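Local coordinates for polyhedrin (Antheraea mylitta cypovirus 4, PDB 5A9C), which forms, as the whole protein, the crystalline matrix of viral occlusion bodies (polyhedra) that probably shelter cypovirus particles outside the insect host, here with its base domain deleted, at residues A[138-141]-A[142-146]. Sequence-based numbering, arbitrary orientation.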
loop_
_atom_site.group_PDB
_atom_site.type_symbol
_atom_site.label_atom_id
_atom_site.label_comp_id
_atom_site.label_asym_id
_atom_site.label_seq_id
_atom_site.Cartn_x
_atom_site.Cartn_y
_atom_site.Cartn_z
ATOM N N VAL A 138 16.984 12.988 -12.773
ATOM C CA VAL A 138 17.702 11.740 -12.562
ATOM C C VAL A 138 17.693 10.923 -13.843
ATOM O O VAL A 138 16.653 10.411 -14.245
ATOM C CB VAL A 138 17.049 10.911 -11.440
ATOM C CG1 VAL A 138 17.867 9.653 -11.156
ATOM C CG2 VAL A 138 16.893 11.751 -10.180
ATOM N N PRO A 139 18.854 10.810 -14.503
ATOM C CA PRO A 139 18.915 9.979 -15.709
ATOM C C PRO A 139 18.716 8.503 -15.371
ATOM O O PRO A 139 19.180 8.036 -14.329
ATOM C CB PRO A 139 20.327 10.239 -16.246
ATOM C CG PRO A 139 21.103 10.742 -15.079
ATOM C CD PRO A 139 20.127 11.495 -14.227
ATOM N N LEU A 140 18.017 7.784 -16.242
ATOM C CA LEU A 140 17.774 6.359 -16.041
ATOM C C LEU A 140 18.250 5.557 -17.245
ATOM O O LEU A 140 18.263 6.059 -18.368
ATOM C CB LEU A 140 16.282 6.081 -15.811
ATOM C CG LEU A 140 15.583 6.457 -14.497
ATOM C CD1 LEU A 140 16.392 6.029 -13.281
ATOM C CD2 LEU A 140 15.279 7.928 -14.428
ATOM N N ASP A 141 18.652 4.313 -17.010
ATOM C CA ASP A 141 18.896 3.388 -18.110
ATOM C C ASP A 141 17.923 2.221 -17.995
ATOM O O ASP A 141 17.189 2.117 -17.013
ATOM C CB ASP A 141 20.355 2.919 -18.158
ATOM C CG ASP A 141 20.795 2.228 -16.884
ATOM O OD1 ASP A 141 19.990 1.471 -16.301
ATOM O OD2 ASP A 141 21.955 2.440 -16.468
ATOM N N GLU A 142 17.912 1.352 -18.998
ATOM C CA GLU A 142 16.887 0.320 -19.095
ATOM C C GLU A 142 16.757 -0.515 -17.823
ATOM O O GLU A 142 17.753 -0.938 -17.235
ATOM C CB GLU A 142 17.141 -0.585 -20.305
ATOM C CG GLU A 142 15.996 -1.538 -20.610
ATOM C CD GLU A 142 16.211 -2.323 -21.888
ATOM O OE1 GLU A 142 17.255 -2.125 -22.545
ATOM O OE2 GLU A 142 15.332 -3.140 -22.238
ATOM N N HIS A 143 15.512 -0.727 -17.406
ATOM C CA HIS A 143 15.187 -1.585 -16.268
ATOM C C HIS A 143 15.476 -0.975 -14.895
ATOM O O HIS A 143 15.140 -1.571 -13.870
ATOM C CB HIS A 143 15.850 -2.957 -16.410
ATOM C CG HIS A 143 15.325 -3.761 -17.558
ATOM N ND1 HIS A 143 14.313 -3.308 -18.380
ATOM C CD2 HIS A 143 15.667 -4.984 -18.024
ATOM C CE1 HIS A 143 14.057 -4.220 -19.300
ATOM N NE2 HIS A 143 14.865 -5.246 -19.107
ATOM N N ASN A 144 16.095 0.202 -14.870
ATOM C CA ASN A 144 16.202 0.954 -13.624
ATOM C C ASN A 144 14.823 1.071 -12.984
ATOM O O ASN A 144 13.810 1.087 -13.683
ATOM C CB ASN A 144 16.756 2.360 -13.877
ATOM C CG ASN A 144 18.220 2.498 -13.502
ATOM O OD1 ASN A 144 18.983 3.184 -14.183
ATOM N ND2 ASN A 144 18.619 1.854 -12.414
ATOM N N THR A 145 14.780 1.135 -11.659
ATOM C CA THR A 145 13.547 1.472 -10.960
ATOM C C THR A 145 13.772 2.733 -10.140
ATOM O O THR A 145 14.909 3.162 -9.963
ATOM C CB THR A 145 13.049 0.325 -10.056
ATOM O OG1 THR A 145 14.140 -0.190 -9.283
ATOM C CG2 THR A 145 12.447 -0.797 -10.896
ATOM N N VAL A 146 12.690 3.329 -9.650
ATOM C CA VAL A 146 12.790 4.586 -8.919
ATOM C C VAL A 146 12.181 4.501 -7.521
ATOM O O VAL A 146 11.076 3.993 -7.340
ATOM C CB VAL A 146 12.117 5.738 -9.692
ATOM C CG1 VAL A 146 12.145 7.014 -8.868
ATOM C CG2 VAL A 146 12.795 5.942 -11.045
#
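Asp141 and Asn144 close a type II beta turn that carries the chain from strand 133-139, in a six-stranded antiparallel sheet, to strand 145-151, the middle strand of a second, three-stranded sheet. Glu142 takes the first corner, an exposed place where its extended side chain can send the carboxylate outward; Glu142 CG lies near the rim of one face of the His143 imidazole. His143 fills the second corner with a positive phi of 76°, a conformation most easily adopted by glycine but open to other residues, and its ring meets Trp68. Asn144 ends the turn and bonds twice to the Asp141 backbone. Asn144 N donates to Asp141 O at 3.1 Å, the bond that defines the turn, with the donor tilted from the carbonyl plane. Asn144 OD1 accepts from Asp141 N at 3.1 Å, almost straight and on a lone pair in the carbonyl plane. Asparagine suits this place because ND2 also donates, to Thr100 O on strand 96-100, so that the two bonds, one at each end, would hold the amide's rotation. Asp141 CG sits between its backbone N and carbonyl carbon (chi1 59°), which brings the carboxylate beside this amide, their planes 7° apart. Asp141 OD1 and Asn144 OD1, both acceptors, approach unfavourably to 2.9 Å, which would tend to favour a protonated carboxylate. Thr145 begins the next strand and turns its hydroxyl to Thr100 and Asn101. Val146, buried and branched as befits a strand, puts CG2 4.2 Å from Leu140 CD1. Leu140 also packs on Tyr78, Val82 and Ala99, and Leu140 CD1 rests 3.7 Å from Asn144 CB.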